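Local atomic coordinates of sensor kinase citA (Klebsiella pneumoniae, PDB entry 1P0Z), a protein that senses citrate through its periplasmic domain, the part in this structure, and probably activates its partner CitB by phosphorylation to induce citrate-fermentation genes. Residues L40-P43 and M44-F47; S80-A83 and L84-K88; I108-A111 and T112-I116. One frame throughout, in Å; residues are numbered along the deposited sequence.

Contact 1: L40-P43 and M44-F47; sequences LIDP and MRSF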
ATOM      1  N   LEU A  40      -1.252  13.609  -2.953  1.00 27.86           N
ATOM      2  CA  LEU A  40      -2.223  13.007  -2.045  1.00 28.68           C
ATOM      3  C   LEU A  40      -1.566  12.111  -0.991  1.00 28.11           C
ATOM      4  O   LEU A  40      -1.941  12.136   0.185  1.00 27.54           O
ATOM      5  CB  LEU A  40      -3.236  12.161  -2.827  1.00 29.32           C
ATOM      6  CG  LEU A  40      -4.252  12.879  -3.727  1.00 33.40           C
ATOM      7  CD1 LEU A  40      -4.917  11.874  -4.707  1.00 33.96           C
ATOM      8  CD2 LEU A  40      -5.309  13.570  -2.853  1.00 34.13           C
ATOM      9  N   ILE A  41      -0.582  11.327  -1.412  1.00 26.80           N
ATOM     10  CA  ILE A  41       0.044  10.384  -0.491  1.00 25.19           C
ATOM     11  C   ILE A  41       1.123  10.950   0.416  1.00 26.02           C
ATOM     12  O   ILE A  41       1.222  10.564   1.564  1.00 24.27           O
ATOM     13  CB  ILE A  41       0.617   9.177  -1.253  1.00 25.48           C
ATOM     14  CG1 ILE A  41      -0.489   8.508  -2.087  1.00 25.92           C
ATOM     15  CG2 ILE A  41       1.226   8.202  -0.279  1.00 24.55           C
ATOM     16  CD1 ILE A  41      -1.632   7.944  -1.292  1.00 25.89           C
ATOM     17  N   ASP A  42       1.938  11.874  -0.095  1.00 25.44           N
ATOM     18  CA  ASP A  42       3.002  12.430   0.751  1.00 26.26           C
ATOM     19  C   ASP A  42       2.515  12.922   2.110  1.00 26.07           C
ATOM     20  O   ASP A  42       3.134  12.624   3.121  1.00 26.31           O
ATOM     21  CB  ASP A  42       3.700  13.607   0.060  1.00 28.29           C
ATOM     22  CG  ASP A  42       4.785  13.179  -0.911  1.00 31.07           C
ATOM     23  OD1 ASP A  42       5.175  11.987  -0.962  1.00 31.34           O
ATOM     24  OD2 ASP A  42       5.300  14.075  -1.637  1.00 32.63           O
ATOM     25  N   PRO A  43       1.435  13.718   2.138  1.00 26.38           N
ATOM     26  CA  PRO A  43       1.000  14.187   3.460  1.00 25.66           C
ATOM     27  C   PRO A  43       0.546  13.040   4.349  1.00 25.50           C
ATOM     28  O   PRO A  43       0.702  13.107   5.565  1.00 25.22           O
ATOM     29  CB  PRO A  43      -0.161  15.146   3.154  1.00 26.67           C
ATOM     30  CG  PRO A  43       0.023  15.499   1.666  1.00 28.23           C
ATOM     31  CD  PRO A  43       0.545  14.212   1.076  1.00 26.06           C
ATOM     32  N   MET A  44      -0.024  11.996   3.744  1.00 25.19           N
ATOM     33  CA  MET A  44      -0.471  10.856   4.539  1.00 25.54           C
ATOM     34  C   MET A  44       0.720  10.059   5.064  1.00 24.79           C
ATOM     35  O   MET A  44       0.702   9.543   6.200  1.00 22.64           O
ATOM     36  CB  MET A  44      -1.409   9.973   3.709  1.00 26.46           C
ATOM     37  CG  MET A  44      -2.547  10.784   3.139  1.00 30.66           C
ATOM     38  SD  MET A  44      -3.905   9.821   2.533  1.00 32.89           S
ATOM     39  CE  MET A  44      -4.718   9.448   4.110  1.00 33.65           C
ATOM     40  N   ARG A  45       1.759   9.962   4.233  1.00 24.39           N
ATOM     41  CA  ARG A  45       2.987   9.236   4.599  1.00 25.44           C
ATOM     42  C   ARG A  45       3.637   9.988   5.778  1.00 25.13           C
ATOM     43  O   ARG A  45       4.084   9.365   6.761  1.00 24.79           O
ATOM     44  CB  ARG A  45       3.897   9.190   3.348  1.00 27.55           C
ATOM     45  CG  ARG A  45       5.172   8.411   3.450  1.00 33.20           C
ATOM     46  CD  ARG A  45       6.298   9.306   3.975  1.00 35.79           C
ATOM     47  NE  ARG A  45       7.546   9.127   3.224  1.00 38.95           N
ATOM     48  CZ  ARG A  45       7.727   9.513   1.956  1.00 39.97           C
ATOM     49  NH1 ARG A  45       6.748  10.094   1.284  1.00 42.08           N
ATOM     50  NH2 ARG A  45       8.905   9.348   1.373  1.00 42.76           N
ATOM     51  N   SER A  46       3.631  11.317   5.689  0.62 25.15           N
ATOM     52  CA  SER A  46       4.208  12.181   6.714  0.62 24.91           C
ATOM     53  C   SER A  46       3.458  12.052   8.044  0.62 24.88           C
ATOM     54  O   SER A  46       4.065  11.884   9.106  0.62 24.19           O
ATOM     55  CB  SER A  46       4.160  13.646   6.246  0.62 26.24           C
ATOM     56  OG  SER A  46       4.572  14.517   7.285  0.62 26.42           O
ATOM     57  N   PHE A  47       2.131  12.084   7.969  1.00 24.03           N
ATOM     58  CA  PHE A  47       1.279  12.013   9.164  1.00 22.76           C
ATOM     59  C   PHE A  47       1.193  10.629   9.819  1.00 23.16           C
ATOM     60  O   PHE A  47       1.170  10.526  11.026  1.00 22.84           O
ATOM     61  CB  PHE A  47      -0.116  12.551   8.793  1.00 23.57           C
ATOM     62  CG  PHE A  47      -1.037  12.732   9.945  1.00 23.26           C
ATOM     63  CD1 PHE A  47      -0.718  13.597  10.996  1.00 22.10           C
ATOM     64  CD2 PHE A  47      -2.267  12.053   9.962  1.00 23.05           C
ATOM     65  CE1 PHE A  47      -1.628  13.787  12.061  1.00 23.01           C
ATOM     66  CE2 PHE A  47      -3.190  12.232  11.018  1.00 24.37           C
ATOM     67  CZ  PHE A  47      -2.865  13.102  12.071  1.00 22.79           C
TER
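Asp-42 and Arg-45 leave helix 34-47 together and run alongside each other. Their ends form a salt bridge, with Asp-42 OD1 3.3 Å from Arg-45 NH1. The oxygen arrives at the edge of the guanidinium and in its plane, but the two flat groups are turned 53° apart. The hydrogen bond within the pair is weak. Arg-45 has CG anti to the backbone N (chi1 -176°), and bends at chi2 and chi3 swing NH1 back to the acid. Tyr-64 OH also bonds to Asp-42 OD1, and Lys-38 forms a salt bridge with OD2. The two cations, Lys-38 and Arg-45, would probably favour the ionised carboxylate. Met-44 lays its CG against Leu-40 O at 3.3 Å, then bends at chi3. Pro-43 has no N-H to offer, and the helix is kinked there. Helical bonding continues past it: Arg-45 N donates to Ile-41 O at 2.8 Å, and Ser-46 N to Asp-42 O at 2.9 Å. Ile-41 is buried against Ile-19 of helix 6-20 and against Ile-53 and Val-55 of strand 52-57. Leu-40 rests on Glu-24 and Ala-28 of helix 23-30.

Contact 2: S80-A83 and L84-K88; sequences SDEA and LINAK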
ATOM      1  N   SER A  80       1.029  -9.402  -3.693  1.00 19.75           N
ATOM      2  CA  SER A  80       0.017  -8.418  -4.065  1.00 20.46           C
ATOM      3  C   SER A  80      -1.103  -9.059  -4.903  1.00 20.92           C
ATOM      4  O   SER A  80      -2.125  -8.428  -5.154  1.00 20.00           O
ATOM      5  CB  SER A  80       0.643  -7.270  -4.877  1.00 22.51           C
ATOM      6  OG  SER A  80       1.611  -6.566  -4.113  1.00 22.17           O
ATOM      7  N   ASP A  81      -0.915 -10.322  -5.298  1.00 20.63           N
ATOM      8  CA  ASP A  81      -1.906 -10.963  -6.161  1.00 22.00           C
ATOM      9  C   ASP A  81      -3.309 -11.036  -5.616  1.00 21.47           C
ATOM     10  O   ASP A  81      -4.278 -10.796  -6.362  1.00 21.55           O
ATOM     11  CB  ASP A  81      -1.434 -12.371  -6.521  1.00 25.32           C
ATOM     12  CG  ASP A  81      -0.422 -12.357  -7.659  1.00 30.62           C
ATOM     13  OD1 ASP A  81       0.288 -11.328  -7.814  1.00 33.95           O
ATOM     14  OD2 ASP A  81      -0.336 -13.371  -8.391  1.00 32.73           O
ATOM     15  N   GLU A  82      -3.440 -11.340  -4.319  1.00 20.79           N
ATOM     16  CA  GLU A  82      -4.791 -11.486  -3.799  1.00 20.28           C
ATOM     17  C   GLU A  82      -5.584 -10.182  -3.827  1.00 20.02           C
ATOM     18  O   GLU A  82      -6.808 -10.211  -3.979  1.00 20.98           O
ATOM     19  CB  GLU A  82      -4.771 -12.157  -2.426  1.00 19.79           C
ATOM     20  CG  GLU A  82      -4.168 -13.597  -2.545  1.00 22.38           C
ATOM     21  CD  GLU A  82      -4.813 -14.438  -3.686  1.00 23.54           C
ATOM     22  OE1 GLU A  82      -6.062 -14.423  -3.877  1.00 24.12           O
ATOM     23  OE2 GLU A  82      -4.054 -15.140  -4.413  1.00 26.08           O
ATOM     24  N   ALA A  83      -4.897  -9.049  -3.721  1.00 19.52           N
ATOM     25  CA  ALA A  83      -5.591  -7.768  -3.796  1.00 20.24           C
ATOM     26  C   ALA A  83      -5.836  -7.406  -5.271  1.00 20.54           C
ATOM     27  O   ALA A  83      -6.940  -6.984  -5.636  1.00 19.74           O
ATOM     28  CB  ALA A  83      -4.737  -6.659  -3.140  1.00 21.31           C
ATOM     29  N   LEU A  84      -4.819  -7.572  -6.108  1.00 21.09           N
ATOM     30  CA  LEU A  84      -4.931  -7.185  -7.511  1.00 22.09           C
ATOM     31  C   LEU A  84      -5.851  -8.046  -8.339  1.00 22.49           C
ATOM     32  O   LEU A  84      -6.566  -7.541  -9.234  1.00 23.69           O
ATOM     33  CB  LEU A  84      -3.544  -7.152  -8.173  1.00 21.35           C
ATOM     34  CG  LEU A  84      -2.665  -5.979  -7.716  1.00 22.07           C
ATOM     35  CD1 LEU A  84      -1.253  -6.154  -8.238  1.00 22.95           C
ATOM     36  CD2 LEU A  84      -3.306  -4.624  -8.144  1.00 22.62           C
ATOM     37  N   ILE A  85      -5.857  -9.336  -8.044  1.00 22.60           N
ATOM     38  CA  ILE A  85      -6.676 -10.263  -8.807  1.00 24.18           C
ATOM     39  C   ILE A  85      -7.998 -10.584  -8.157  1.00 24.34           C
ATOM     40  O   ILE A  85      -9.045 -10.611  -8.848  1.00 24.23           O
ATOM     41  CB  ILE A  85      -5.888 -11.586  -9.044  1.00 25.05           C
ATOM     42  CG1 ILE A  85      -4.610 -11.284  -9.828  1.00 26.27           C
ATOM     43  CG2 ILE A  85      -6.757 -12.598  -9.793  1.00 26.92           C
ATOM     44  CD1 ILE A  85      -3.697 -12.493  -9.920  1.00 29.58           C
ATOM     45  N   ASN A  86      -7.984 -10.791  -6.828  1.00 21.59           N
ATOM     46  CA  ASN A  86      -9.174 -11.187  -6.116  1.00 22.33           C
ATOM     47  C   ASN A  86      -9.820 -10.150  -5.195  1.00 20.86           C
ATOM     48  O   ASN A  86     -10.775 -10.439  -4.487  1.00 21.02           O
ATOM     49  CB  ASN A  86      -8.872 -12.500  -5.386  1.00 23.01           C
ATOM     50  CG  ASN A  86      -8.653 -13.631  -6.368  1.00 24.15           C
ATOM     51  OD1 ASN A  86      -9.422 -13.740  -7.334  1.00 26.48           O
ATOM     52  ND2 ASN A  86      -7.620 -14.471  -6.162  1.00 23.73           N
ATOM     53  N   ALA A  87      -9.311  -8.924  -5.262  1.00 20.95           N
ATOM     54  CA  ALA A  87      -9.847  -7.800  -4.509  1.00 20.11           C
ATOM     55  C   ALA A  87      -9.919  -8.010  -3.000  1.00 20.70           C
ATOM     56  O   ALA A  87     -10.794  -7.454  -2.320  1.00 21.36           O
ATOM     57  CB  ALA A  87     -11.242  -7.384  -5.069  1.00 21.38           C
ATOM     58  N   LYS A  88      -8.966  -8.784  -2.484  1.00 18.91           N
ATOM     59  CA  LYS A  88      -8.889  -9.040  -1.043  1.00 19.24           C
ATOM     60  C   LYS A  88      -8.056  -7.967  -0.324  1.00 18.98           C
ATOM     61  O   LYS A  88      -7.115  -7.408  -0.912  1.00 18.55           O
ATOM     62  CB  LYS A  88      -8.220 -10.390  -0.782  1.00 20.15           C
ATOM     63  CG  LYS A  88      -8.941 -11.558  -1.423  1.00 22.08           C
ATOM     64  CD  LYS A  88     -10.318 -11.835  -0.847  1.00 22.60           C
ATOM     65  CE  LYS A  88     -10.839 -13.213  -1.358  1.00 24.45           C
ATOM     66  NZ  LYS A  88     -12.168 -13.530  -0.769  1.00 25.71           N
TER
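Glu-82 and Asn-86 run side by side along the exposed flank of the short helix 81-86. Asn-86 ND2 donates to Glu-82 OE1 at 2.8 Å in a nearly straight bond. The donor comes from the syn side but somewhat out of the carboxylate plane, while the oxygen lies close to the amide plane of Asn-86. Carboxylate and amide are turned only 30° from each other. A bend at chi2 (-50°) brings the glutamate back to its partner. This flank is the solvent side. Asp-81 and Ile-85 also lie alongside one another there, with Ile-85 CD1 3.8 Å from Asp-81 OD2, a loose contact without a polar bond.

The other flank is packed more closely. Ala-83 is buried, and its CB is 3.3 Å from Lys-88 O. Leu-84 sends CD1 to 4.0 Å from Ser-80 CB. Between the flanks runs the helix backbone, where Leu-84 N bonds to Ser-80 O at 3.0 Å and Ile-85 N to Asp-81 O at 2.7 Å. Beyond the helix Ala-87 takes a positive phi of 56°, which turns the chain back. Lys-88 N then reaches Glu-82 O at 3.0 Å, six residues earlier. The same oxygen accepts a weak bond from Asn-86 N.

Ser-80 OG is hydrogen-bonded to Lys-105, a citrate-binding residue, so the start of this stretch borders the binding pocket. Ser-80, Ala-83 and Leu-84 all pack on Ile-118, and Ala-87 packs on Val-115. The helix therefore lies against strand 115-124 of the antiparallel sheet.

Contact 3: I108-A111 and T112-I116; sequences IQDA and TGKVI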
ATOM      1  N   ILE A 108      -7.538  -0.756  -4.849  0.66 18.14           N
ATOM      2  CA  ILE A 108      -8.187   0.532  -5.136  0.66 18.09           C
ATOM      3  C   ILE A 108      -9.168   0.091  -6.242  0.66 19.53           C
ATOM      4  O   ILE A 108      -8.750  -0.537  -7.217  0.66 17.33           O
ATOM      5  CB  ILE A 108      -7.215   1.551  -5.748  0.66 18.17           C
ATOM      6  CG1 ILE A 108      -5.983   1.733  -4.854  0.66 16.76           C
ATOM      7  CG2 ILE A 108      -7.951   2.875  -5.956  0.66 17.71           C
ATOM      8  CD1 ILE A 108      -4.906   2.645  -5.480  0.66 13.68           C
ATOM      9  N   GLN A 109     -10.451   0.418  -6.082  1.00 19.89           N
ATOM     10  CA  GLN A 109     -11.508  -0.010  -7.022  1.00 20.46           C
ATOM     11  C   GLN A 109     -12.304   1.132  -7.612  1.00 22.80           C
ATOM     12  O   GLN A 109     -12.506   2.139  -6.945  1.00 21.95           O
ATOM     13  CB  GLN A 109     -12.466  -0.942  -6.289  1.00 22.67           C
ATOM     14  CG  GLN A 109     -11.848  -2.300  -5.983  1.00 23.17           C
ATOM     15  CD  GLN A 109     -12.628  -3.059  -4.946  1.00 25.02           C
ATOM     16  OE1 GLN A 109     -12.591  -2.724  -3.756  1.00 25.69           O
ATOM     17  NE2 GLN A 109     -13.363  -4.093  -5.382  1.00 26.26           N
ATOM     18  N   ASP A 110     -12.748   0.983  -8.865  1.00 23.34           N
ATOM     19  CA  ASP A 110     -13.617   2.033  -9.411  1.00 25.47           C
ATOM     20  C   ASP A 110     -15.040   1.819  -8.861  1.00 26.57           C
ATOM     21  O   ASP A 110     -15.290   0.892  -8.082  1.00 25.26           O
ATOM     22  CB  ASP A 110     -13.598   2.076 -10.961  1.00 26.50           C
ATOM     23  CG  ASP A 110     -14.144   0.827 -11.625  1.00 28.29           C
ATOM     24  OD1 ASP A 110     -14.927   0.059 -11.034  1.00 29.20           O
ATOM     25  OD2 ASP A 110     -13.789   0.627 -12.818  1.00 31.83           O
ATOM     26  N   ALA A 111     -15.991   2.655  -9.278  1.00 28.06           N
ATOM     27  CA  ALA A 111     -17.346   2.532  -8.745  1.00 30.80           C
ATOM     28  C   ALA A 111     -18.043   1.192  -9.027  1.00 31.54           C
ATOM     29  O   ALA A 111     -18.909   0.788  -8.268  1.00 32.47           O
ATOM     30  CB  ALA A 111     -18.209   3.711  -9.242  1.00 32.27           C
ATOM     31  N   THR A 112     -17.649   0.501 -10.093  1.00 31.83           N
ATOM     32  CA  THR A 112     -18.247  -0.796 -10.443  1.00 32.20           C
ATOM     33  C   THR A 112     -17.603  -1.967  -9.717  1.00 31.41           C
ATOM     34  O   THR A 112     -18.020  -3.120  -9.890  1.00 31.19           O
ATOM     35  CB  THR A 112     -18.075  -1.108 -11.939  1.00 34.67           C
ATOM     36  OG1 THR A 112     -18.229   0.092 -12.688  1.00 37.03           O
ATOM     37  CG2 THR A 112     -19.095  -2.169 -12.393  1.00 36.03           C
ATOM     38  N   GLY A 113     -16.562  -1.678  -8.931  1.00 29.44           N
ATOM     39  CA  GLY A 113     -15.876  -2.732  -8.213  1.00 28.48           C
ATOM     40  C   GLY A 113     -14.644  -3.273  -8.917  1.00 27.04           C
ATOM     41  O   GLY A 113     -13.953  -4.113  -8.366  1.00 27.54           O
ATOM     42  N   LYS A 114     -14.356  -2.800 -10.130  1.00 25.42           N
ATOM     43  CA  LYS A 114     -13.188  -3.287 -10.856  1.00 24.84           C
ATOM     44  C   LYS A 114     -11.903  -2.874 -10.138  1.00 23.24           C
ATOM     45  O   LYS A 114     -11.750  -1.737  -9.783  1.00 22.59           O
ATOM     46  CB  LYS A 114     -13.156  -2.691 -12.267  1.00 26.64           C
ATOM     47  CG  LYS A 114     -12.067  -3.289 -13.148  1.00 29.97           C
ATOM     48  CD  LYS A 114     -12.086  -2.701 -14.544  1.00 32.23           C
ATOM     49  CE  LYS A 114     -11.472  -1.333 -14.560  1.00 34.01           C
ATOM     50  NZ  LYS A 114     -11.442  -0.792 -15.982  1.00 35.68           N
ATOM     51  N   VAL A 115     -10.970  -3.797  -9.963  1.00 22.37           N
ATOM     52  CA  VAL A 115      -9.708  -3.401  -9.331  1.00 21.40           C
ATOM     53  C   VAL A 115      -8.849  -2.611 -10.331  1.00 22.63           C
ATOM     54  O   VAL A 115      -8.565  -3.074 -11.454  1.00 22.00           O
ATOM     55  CB  VAL A 115      -8.913  -4.637  -8.867  1.00 21.41           C
ATOM     56  CG1 VAL A 115      -7.553  -4.186  -8.287  1.00 21.85           C
ATOM     57  CG2 VAL A 115      -9.720  -5.406  -7.834  1.00 22.45           C
ATOM     58  N   ILE A 116      -8.422  -1.417  -9.925  1.00 21.90           N
ATOM     59  CA  ILE A 116      -7.570  -0.589 -10.777  1.00 21.92           C
ATOM     60  C   ILE A 116      -6.202  -0.335 -10.145  1.00 21.39           C
ATOM     61  O   ILE A 116      -5.374   0.422 -10.682  1.00 23.66           O
ATOM     62  CB  ILE A 116      -8.250   0.779 -11.124  1.00 23.14           C
ATOM     63  CG1 ILE A 116      -8.536   1.585  -9.847  1.00 22.95           C
ATOM     64  CG2 ILE A 116      -9.561   0.505 -11.926  1.00 22.67           C
ATOM     65  CD1 ILE A 116      -9.026   3.048 -10.117  1.00 24.73           C
TER
HETATM   66  O   HOH W   1     -15.406  -0.512 -14.515  1.00 34.17           O
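A beta hairpin joins strands 101-109 and 115-124, and its tip is a type I turn from Asp-110 to Gly-113 with a G1 bulge, Gly-113 and Lys-114 opposite Asp-110. Gly-113 N donates to Asp-110 O at 3.0 Å. Asp-110 N donates to Lys-114 O, also at 3.0 Å. The glycine has a positive phi (95°), the conformation usual at the first position of a G1 bulge.

Asp-110 organises the turn from inside. Its CG sits between the backbone N and the carbonyl carbon (chi1 64°), which folds the carboxylate over the loop. OD1 takes Lys-114 N at 3.1 Å, from above the carboxylate plane, and a weak bond from Thr-112 N at 2.9 Å. OD2 accepts a bond from a water, which also has a weak link to Thr-112 OG1. Lys-114 crosses the carboxylate with its aliphatic chain. NZ stays at 4.2 Å from OD2, too far for a salt bridge.

On the sheet, Gln-109 and Val-115 form a non-hydrogen-bonded antiparallel pair, with both side chains on one face. The amide of Gln-109 extends along that face toward the turn, and NE2 bonds to Gly-113 O at 3.0 Å. The side chain lies about 4 Å from the bound sodium ion, whose site is formed by Ser-20, Ser-106 and Pro-107. Ile-108 and Ile-116 pack together on the other face, where Ile-108 meets Leu-25 and Val-26 of helix 23-30 and Ile-116 touches Gln-30 of the same helix. Between the strands, Ile-116 N donates to Ile-108 O at 2.9 Å.

Overall arrangement
The three contacts follow one another along the chain, and none nests in or crosses another. Contact 1 comes first, within the last turns of helix 34-47, and spans no loop. Contact 2 follows in helix 81-86 and the turn after it. Contact 3 is the last and closes the hairpin between strands 101-109 and 115-124. Contacts 1 and 2 lie on opposite sides of the chain's centre, their own centres about 24 Å apart. Contacts 2 and 3 touch: Leu-84 O is 3.6 Å from Val-115 CG1, which ties the helix to the hairpin. All three lie in two helices and one hairpin of the periplasmic PAS domain, whose helices pack on the antiparallel sheet.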